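Local atomic coordinates of gala protein type 1, 3 or 4 (Legionella pneumophila subsp. pneumophila, PDB entry 4XA9), a protein that probably binds small GTPases and may stimulate their GTP hydrolysis, using a leucine-rich repeat scaffold. Residues 92-97 against 114-119; 150-155 against 172-177. All blocks are in the same frame, centred on the assembly; numbering follows the deposited sequence.

Contact 1: residues 92-97 against 114-119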
ATOM      1  N   HIS A  92     -13.218  22.831   9.534  1.00 20.84           N
ATOM      2  CA  HIS A  92     -11.841  23.262   9.244  1.00 19.94           C
ATOM      3  C   HIS A  92     -11.088  22.339   8.288  1.00 18.28           C
ATOM      4  O   HIS A  92     -10.175  22.770   7.585  1.00 16.19           O
ATOM      5  CB  HIS A  92     -11.040  23.384  10.536  1.00 20.81           C
ATOM      6  CG  HIS A  92     -11.351  24.617  11.323  1.00 25.24           C
ATOM      7  ND1 HIS A  92     -12.252  24.626  12.363  1.00 26.76           N
ATOM      8  CD2 HIS A  92     -10.874  25.881  11.226  1.00 23.77           C
ATOM      9  CE1 HIS A  92     -12.320  25.843  12.874  1.00 28.73           C
ATOM     10  NE2 HIS A  92     -11.495  26.623  12.201  1.00 26.56           N
ATOM     11  N   ILE A  93     -11.449  21.065   8.276  1.00 16.31           N
ATOM     12  CA  ILE A  93     -10.693  20.087   7.500  1.00 16.20           C
ATOM     13  C   ILE A  93     -10.886  20.296   5.996  1.00 17.29           C
ATOM     14  O   ILE A  93     -12.011  20.351   5.500  1.00 18.83           O
ATOM     15  CB  ILE A  93     -11.079  18.651   7.917  1.00 18.11           C
ATOM     16  CG1 ILE A  93     -10.585  18.393   9.349  1.00 16.17           C
ATOM     17  CG2 ILE A  93     -10.495  17.628   6.955  1.00 16.39           C
ATOM     18  CD1 ILE A  93     -10.973  17.044   9.919  1.00 18.89           C
ATOM     19  N   THR A  94      -9.771  20.454   5.286  1.00 18.27           N
ATOM     20  CA  THR A  94      -9.783  20.641   3.837  1.00 18.70           C
ATOM     21  C   THR A  94      -8.988  19.529   3.155  1.00 20.16           C
ATOM     22  O   THR A  94      -9.214  19.208   1.984  1.00 18.62           O
ATOM     23  CB  THR A  94      -9.186  22.009   3.427  1.00 17.59           C
ATOM     24  OG1 THR A  94      -7.854  22.122   3.938  1.00 19.62           O
ATOM     25  CG2 THR A  94     -10.034  23.161   3.962  1.00 18.53           C
ATOM     26  N   THR A  95      -8.040  18.961   3.896  1.00 17.77           N
ATOM     27  CA  THR A  95      -7.244  17.827   3.422  1.00 18.34           C
ATOM     28  C   THR A  95      -7.433  16.659   4.372  1.00 17.99           C
ATOM     29  O   THR A  95      -7.102  16.755   5.553  1.00 18.54           O
ATOM     30  CB  THR A  95      -5.742  18.172   3.327  1.00 21.13           C
ATOM     31  OG1 THR A  95      -5.545  19.165   2.314  1.00 24.61           O
ATOM     32  CG2 THR A  95      -4.925  16.936   2.970  1.00 22.03           C
ATOM     33  N   LEU A  96      -7.974  15.562   3.860  1.00 14.80           N
ATOM     34  CA  LEU A  96      -8.378  14.452   4.717  1.00 16.96           C
ATOM     35  C   LEU A  96      -7.901  13.103   4.196  1.00 16.13           C
ATOM     36  O   LEU A  96      -8.062  12.795   3.014  1.00 16.43           O
ATOM     37  CB  LEU A  96      -9.903  14.428   4.858  1.00 14.66           C
ATOM     38  CG  LEU A  96     -10.560  13.272   5.618  1.00 16.58           C
ATOM     39  CD1 LEU A  96     -10.167  13.285   7.098  1.00 14.88           C
ATOM     40  CD2 LEU A  96     -12.076  13.355   5.471  1.00 16.75           C
ATOM     41  N   ASP A  97      -7.321  12.307   5.087  1.00 14.58           N
ATOM     42  CA  ASP A  97      -6.987  10.921   4.788  1.00 16.75           C
ATOM     43  C   ASP A  97      -7.813   9.989   5.672  1.00 19.10           C
ATOM     44  O   ASP A  97      -7.605   9.930   6.883  1.00 19.96           O
ATOM     45  CB  ASP A  97      -5.486  10.673   4.988  1.00 17.24           C
ATOM     46  CG  ASP A  97      -5.047   9.302   4.507  1.00 19.50           C
ATOM     47  OD1 ASP A  97      -5.919   8.455   4.245  1.00 23.45           O
ATOM     48  OD2 ASP A  97      -3.827   9.064   4.397  1.00 20.47           O
ATOM     49  N   ASN A 114     -19.479  17.319   1.401  1.00 28.02           N
ATOM     50  CA  ASN A 114     -18.741  18.365   2.099  1.00 27.67           C
ATOM     51  C   ASN A 114     -17.919  19.234   1.142  1.00 32.31           C
ATOM     52  O   ASN A 114     -16.860  18.820   0.667  1.00 31.05           O
ATOM     53  CB  ASN A 114     -17.835  17.745   3.164  1.00 30.26           C
ATOM     54  CG  ASN A 114     -17.040  18.784   3.933  1.00 31.77           C
ATOM     55  OD1 ASN A 114     -17.301  19.983   3.835  1.00 33.75           O
ATOM     56  ND2 ASN A 114     -16.083  18.324   4.728  1.00 29.66           N
ATOM     57  N   ALA A 115     -18.403  20.447   0.880  1.00 33.50           N
ATOM     58  CA  ALA A 115     -17.751  21.343  -0.073  1.00 35.87           C
ATOM     59  C   ALA A 115     -16.457  21.942   0.482  1.00 34.75           C
ATOM     60  O   ALA A 115     -15.686  22.555  -0.255  1.00 33.89           O
ATOM     61  CB  ALA A 115     -18.707  22.451  -0.490  1.00 39.35           C
ATOM     62  N   LYS A 116     -16.220  21.764   1.777  1.00 35.03           N
ATOM     63  CA  LYS A 116     -14.999  22.260   2.405  1.00 35.85           C
ATOM     64  C   LYS A 116     -13.782  21.466   1.915  1.00 30.57           C
ATOM     65  O   LYS A 116     -12.690  22.019   1.745  1.00 26.33           O
ATOM     66  CB  LYS A 116     -15.120  22.190   3.931  1.00 40.04           C
ATOM     67  CG  LYS A 116     -13.987  22.841   4.700  1.00 45.38           C
ATOM     68  CD  LYS A 116     -13.945  24.338   4.457  1.00 49.57           C
ATOM     69  CE  LYS A 116     -12.865  25.009   5.290  1.00 50.64           C
ATOM     70  NZ  LYS A 116     -12.802  26.478   5.046  1.00 52.20           N
ATOM     71  N   LEU A 117     -13.987  20.175   1.662  1.00 27.32           N
ATOM     72  CA  LEU A 117     -12.903  19.281   1.258  1.00 28.11           C
ATOM     73  C   LEU A 117     -12.266  19.625  -0.086  1.00 29.49           C
ATOM     74  O   LEU A 117     -12.950  19.759  -1.101  1.00 31.09           O
ATOM     75  CB  LEU A 117     -13.392  17.836   1.207  1.00 29.37           C
ATOM     76  CG  LEU A 117     -13.447  17.074   2.529  1.00 28.54           C
ATOM     77  CD1 LEU A 117     -13.724  15.596   2.267  1.00 23.91           C
ATOM     78  CD2 LEU A 117     -12.161  17.272   3.330  1.00 22.34           C
ATOM     79  N   ILE A 118     -10.945  19.740  -0.078  1.00 25.70           N
ATOM     80  CA  ILE A 118     -10.175  19.961  -1.296  1.00 23.96           C
ATOM     81  C   ILE A 118      -9.463  18.677  -1.732  1.00 22.46           C
ATOM     82  O   ILE A 118      -9.413  18.353  -2.921  1.00 21.52           O
ATOM     83  CB  ILE A 118      -9.124  21.070  -1.107  1.00 28.18           C
ATOM     84  CG1 ILE A 118      -9.769  22.337  -0.548  1.00 31.35           C
ATOM     85  CG2 ILE A 118      -8.441  21.377  -2.424  1.00 33.39           C
ATOM     86  CD1 ILE A 118      -8.769  23.443  -0.255  1.00 32.58           C
ATOM     87  N   THR A 119      -8.913  17.950  -0.761  1.00 18.70           N
ATOM     88  CA  THR A 119      -8.167  16.726  -1.040  1.00 19.62           C
ATOM     89  C   THR A 119      -8.646  15.566  -0.177  1.00 21.52           C
ATOM     90  O   THR A 119      -8.763  15.701   1.039  1.00 22.19           O
ATOM     91  CB  THR A 119      -6.663  16.924  -0.806  1.00 20.31           C
ATOM     92  OG1 THR A 119      -6.152  17.883  -1.736  1.00 22.00           O
ATOM     93  CG2 THR A 119      -5.912  15.619  -0.965  1.00 21.09           C
TER
HETATM   94  O   HOH W   1     -14.300  19.245   6.396  1.00 22.79           O
HETATM   95  O   HOH W   2      -3.943  18.437  -0.276  1.00 21.93           O
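Thr-94 and Thr-95 meet the 117-119 backbone where two neighbouring strands of a leucine-rich repeat solenoid begin side by side, parallel and in register, with Thr-95 bridged to Thr-119. Backbone bonds come first. Thr-94 O takes two donors: Ile-118 N at 2.7 Å, in the carbonyl plane on a lone pair, and Thr-119 N at 3.0 Å, nearly straight ahead of the C=O. Leu-96 N then returns a bond to Thr-119 O, and the Leu-96 backbone also bonds to that of Tyr-121, which continues the ladder.

Apolar packing lies on the side of Ile-93, Leu-96 and Leu-117, facing helix 104-113. Leu-117 CD2 touches Ile-93 CG2 at 4.0 Å and Leu-96 CB at 3.9 Å, and Leu-111 of that helix packs against both leucines. The exposed Lys-116 chain crosses Thr-94; a bend about its CB-CG bond (chi2 65°) carries CE to Thr-94 CG2, 3.6 Å away.

An Asx turn shapes the approach to the second strand, Asn-114 OD1 accepting from Lys-116 N. Two waters bridge the segments. One donates to Ile-93 O and accepts from Asn-114 ND2; the other joins the hydroxyls of Thr-95 and Thr-119, whose side chains lie side by side on the same face of the sheet, 3.1 Å from Thr-95 OG1 and 2.7 Å from Thr-119 OG1.

Contact 2: residues 150-155 against 172-177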
ATOM      1  N   LEU A 150     -13.811   0.409  -8.062  1.00 24.48           N
ATOM      2  CA  LEU A 150     -14.631   1.461  -8.651  1.00 21.40           C
ATOM      3  C   LEU A 150     -15.281   0.987  -9.940  1.00 24.97           C
ATOM      4  O   LEU A 150     -16.363   1.446 -10.297  1.00 23.89           O
ATOM      5  CB  LEU A 150     -13.795   2.709  -8.944  1.00 19.18           C
ATOM      6  CG  LEU A 150     -12.984   3.336  -7.810  1.00 18.78           C
ATOM      7  CD1 LEU A 150     -12.183   4.511  -8.345  1.00 19.12           C
ATOM      8  CD2 LEU A 150     -13.900   3.772  -6.672  1.00 19.87           C
ATOM      9  N   GLU A 151     -14.593   0.086 -10.640  1.00 23.77           N
ATOM     10  CA  GLU A 151     -15.014  -0.385 -11.959  1.00 27.70           C
ATOM     11  C   GLU A 151     -15.113   0.756 -12.978  1.00 24.70           C
ATOM     12  O   GLU A 151     -14.890   1.921 -12.652  1.00 24.24           O
ATOM     13  CB  GLU A 151     -16.347  -1.139 -11.852  1.00 31.59           C
ATOM     14  CG  GLU A 151     -16.241  -2.442 -11.069  1.00 32.15           C
ATOM     15  CD  GLU A 151     -17.563  -3.188 -10.951  1.00 35.75           C
ATOM     16  OE1 GLU A 151     -18.588  -2.560 -10.601  1.00 36.90           O
ATOM     17  OE2 GLU A 151     -17.572  -4.410 -11.212  1.00 37.29           O
ATOM     18  N   ASP A 152     -15.426   0.410 -14.223  1.00 24.62           N
ATOM     19  CA  ASP A 152     -15.524   1.393 -15.296  1.00 26.42           C
ATOM     20  C   ASP A 152     -16.617   2.419 -15.028  1.00 28.89           C
ATOM     21  O   ASP A 152     -16.402   3.620 -15.192  1.00 31.75           O
ATOM     22  CB  ASP A 152     -15.785   0.691 -16.633  1.00 29.17           C
ATOM     23  CG  ASP A 152     -14.587  -0.104 -17.111  1.00 31.56           C
ATOM     24  OD1 ASP A 152     -13.455   0.414 -17.016  1.00 30.28           O
ATOM     25  OD2 ASP A 152     -14.774  -1.250 -17.563  1.00 33.98           O
ATOM     26  N   GLU A 153     -17.787   1.942 -14.616  1.00 29.67           N
ATOM     27  CA  GLU A 153     -18.912   2.819 -14.300  1.00 31.02           C
ATOM     28  C   GLU A 153     -18.498   3.885 -13.282  1.00 29.21           C
ATOM     29  O   GLU A 153     -18.841   5.064 -13.414  1.00 26.35           O
ATOM     30  CB  GLU A 153     -20.088   1.996 -13.774  1.00 36.02           C
ATOM     31  CG  GLU A 153     -21.302   2.817 -13.386  1.00 44.73           C
ATOM     32  CD  GLU A 153     -22.489   1.955 -12.993  1.00 52.02           C
ATOM     33  OE1 GLU A 153     -22.661   0.867 -13.584  1.00 54.83           O
ATOM     34  OE2 GLU A 153     -23.245   2.362 -12.086  1.00 54.57           O
ATOM     35  N   GLY A 154     -17.734   3.463 -12.280  1.00 25.95           N
ATOM     36  CA  GLY A 154     -17.210   4.372 -11.282  1.00 23.79           C
ATOM     37  C   GLY A 154     -16.349   5.505 -11.816  1.00 24.17           C
ATOM     38  O   GLY A 154     -16.618   6.672 -11.531  1.00 24.14           O
ATOM     39  N   VAL A 155     -15.308   5.172 -12.578  1.00 23.99           N
ATOM     40  CA  VAL A 155     -14.374   6.187 -13.054  1.00 23.30           C
ATOM     41  C   VAL A 155     -14.961   6.988 -14.218  1.00 25.67           C
ATOM     42  O   VAL A 155     -14.527   8.107 -14.495  1.00 25.56           O
ATOM     43  CB  VAL A 155     -13.022   5.570 -13.487  1.00 23.92           C
ATOM     44  CG1 VAL A 155     -12.321   4.936 -12.291  1.00 22.52           C
ATOM     45  CG2 VAL A 155     -13.206   4.564 -14.608  1.00 23.25           C
ATOM     46  N   CYS A 172      -8.231  -0.617  -9.168  1.00 19.60           N
ATOM     47  CA  CYS A 172      -9.629  -0.241  -9.003  1.00 20.12           C
ATOM     48  C   CYS A 172     -10.558  -0.931 -10.000  1.00 19.77           C
ATOM     49  O   CYS A 172     -11.686  -0.478 -10.214  1.00 21.56           O
ATOM     50  CB  CYS A 172      -9.787   1.280  -9.120  1.00 17.62           C
ATOM     51  SG  CYS A 172      -9.085   2.228  -7.727  1.00 23.59           S
ATOM     52  N   ASP A 173     -10.080  -2.020 -10.596  1.00 17.96           N
ATOM     53  CA  ASP A 173     -10.844  -2.783 -11.590  1.00 20.67           C
ATOM     54  C   ASP A 173     -11.281  -1.925 -12.780  1.00 21.46           C
ATOM     55  O   ASP A 173     -12.403  -2.050 -13.273  1.00 20.53           O
ATOM     56  CB  ASP A 173     -12.066  -3.445 -10.937  1.00 24.74           C
ATOM     57  CG  ASP A 173     -11.681  -4.566  -9.982  1.00 31.76           C
ATOM     58  OD1 ASP A 173     -10.729  -5.309 -10.292  1.00 31.00           O
ATOM     59  OD2 ASP A 173     -12.319  -4.696  -8.916  1.00 34.88           O
ATOM     60  N   VAL A 174     -10.379  -1.067 -13.246  1.00 22.14           N
ATOM     61  CA  VAL A 174     -10.645  -0.224 -14.404  1.00 22.98           C
ATOM     62  C   VAL A 174     -10.161  -0.890 -15.692  1.00 26.96           C
ATOM     63  O   VAL A 174      -9.015  -1.342 -15.771  1.00 26.87           O
ATOM     64  CB  VAL A 174      -9.962   1.152 -14.261  1.00 22.65           C
ATOM     65  CG1 VAL A 174     -10.144   1.975 -15.524  1.00 25.55           C
ATOM     66  CG2 VAL A 174     -10.504   1.893 -13.055  1.00 20.06           C
ATOM     67  N   SER A 175     -11.026  -0.957 -16.700  1.00 26.86           N
ATOM     68  CA  SER A 175     -10.608  -1.453 -18.010  1.00 26.23           C
ATOM     69  C   SER A 175     -10.475  -0.297 -18.996  1.00 23.63           C
ATOM     70  O   SER A 175     -10.540   0.862 -18.603  1.00 22.02           O
ATOM     71  CB  SER A 175     -11.599  -2.486 -18.550  1.00 29.01           C
ATOM     72  OG  SER A 175     -12.816  -1.861 -18.925  1.00 33.40           O
ATOM     73  N   ASP A 176     -10.310  -0.625 -20.278  1.00 22.60           N
ATOM     74  CA  ASP A 176     -10.161   0.380 -21.327  1.00 21.40           C
ATOM     75  C   ASP A 176     -11.357   1.313 -21.405  1.00 21.84           C
ATOM     76  O   ASP A 176     -11.204   2.494 -21.704  1.00 23.68           O
ATOM     77  CB  ASP A 176      -9.943  -0.286 -22.688  1.00 23.22           C
ATOM     78  CG  ASP A 176      -8.564  -0.906 -22.823  1.00 29.10           C
ATOM     79  OD1 ASP A 176      -7.586  -0.270 -22.383  1.00 28.75           O
ATOM     80  OD2 ASP A 176      -8.458  -2.023 -23.376  1.00 29.63           O
ATOM     81  N   ILE A 177     -12.543   0.776 -21.135  1.00 25.89           N
ATOM     82  CA  ILE A 177     -13.776   1.556 -21.150  1.00 29.73           C
ATOM     83  C   ILE A 177     -13.703   2.760 -20.216  1.00 30.61           C
ATOM     84  O   ILE A 177     -14.054   3.883 -20.590  1.00 27.60           O
ATOM     85  CB  ILE A 177     -14.985   0.696 -20.737  1.00 32.52           C
ATOM     86  CG1 ILE A 177     -15.075  -0.557 -21.610  1.00 34.00           C
ATOM     87  CG2 ILE A 177     -16.270   1.511 -20.796  1.00 36.05           C
ATOM     88  CD1 ILE A 177     -15.212  -0.262 -23.078  1.00 36.42           C
TER
HETATM   89  O   HOH W   3     -15.318  -2.291 -14.982  1.00 37.14           O
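Asp-152 and Ser-175 join the starts of two successive helices on the convex side of the leucine-rich repeat solenoid, and the carboxylate grips the serine twice. Ser-175 N donates to Asp-152 OD1 at 2.8 Å, arriving on the syn side and 22° out of the carboxylate plane, while Ser-175 OG gives a very short bond of 2.5 Å to Asp-152 OD2. The serine hydroxyl sits between its own N and carbonyl carbon (chi1 71°), from where it also N-caps helix 176-184 through a weak bond from Ile-177 N. A water accepts from Asp-152 N at 2.8 Å and donates weakly to Asp-152 OD2 and Asp-173 O.

Beside this polar pair, Val-155 CG1 and Val-174 CG2 meet tip to tip at 3.6 Å. Next along the segments, Leu-150 CD1 rests on Cys-172 SG at 3.9 Å. The backbones join there too: Glu-151 N lies almost in line with the Cys-172 C=O, 3.0 Å from its O, though the N-H is bent to 151°.

Farther out, Gly-178 N also donates to Asp-152 OD1. Together with Ser-175 N it should restrict the carboxylate's rotation, and the amino end of the next helix would be expected to stabilise its charge. Asp-173 OD1 forms a salt bridge with a basic side chain of another protein chain, and its OD2 bonds to Ser-149 OG. Asn-196 OD1 fixes the incoming loop, accepting from both Cys-172 N and Val-174 N.

Overall arrangement
From the N terminus, the chain reaches contact 1 first: after strand 95-97 it runs through helix 104-113, and the 114-119 segment returns to lie alongside 92-97, closing a loop with 16 residues between the segments. Contact 2 follows farther on, closing another of equal length that leaves helix 151-159, passes through strand 166-168 and ends at helix 176-184. The two loops are in series and neither nest nor cross. The centres of contact 1 and contact 2 are about 25 Å apart, on opposite sides of the chain's centre; the nearest atoms of contact 1 and contact 2 are about 14 Å apart. Contact 1 ties neighbouring turns on the strand side of the solenoid, contact 2 on its helix side.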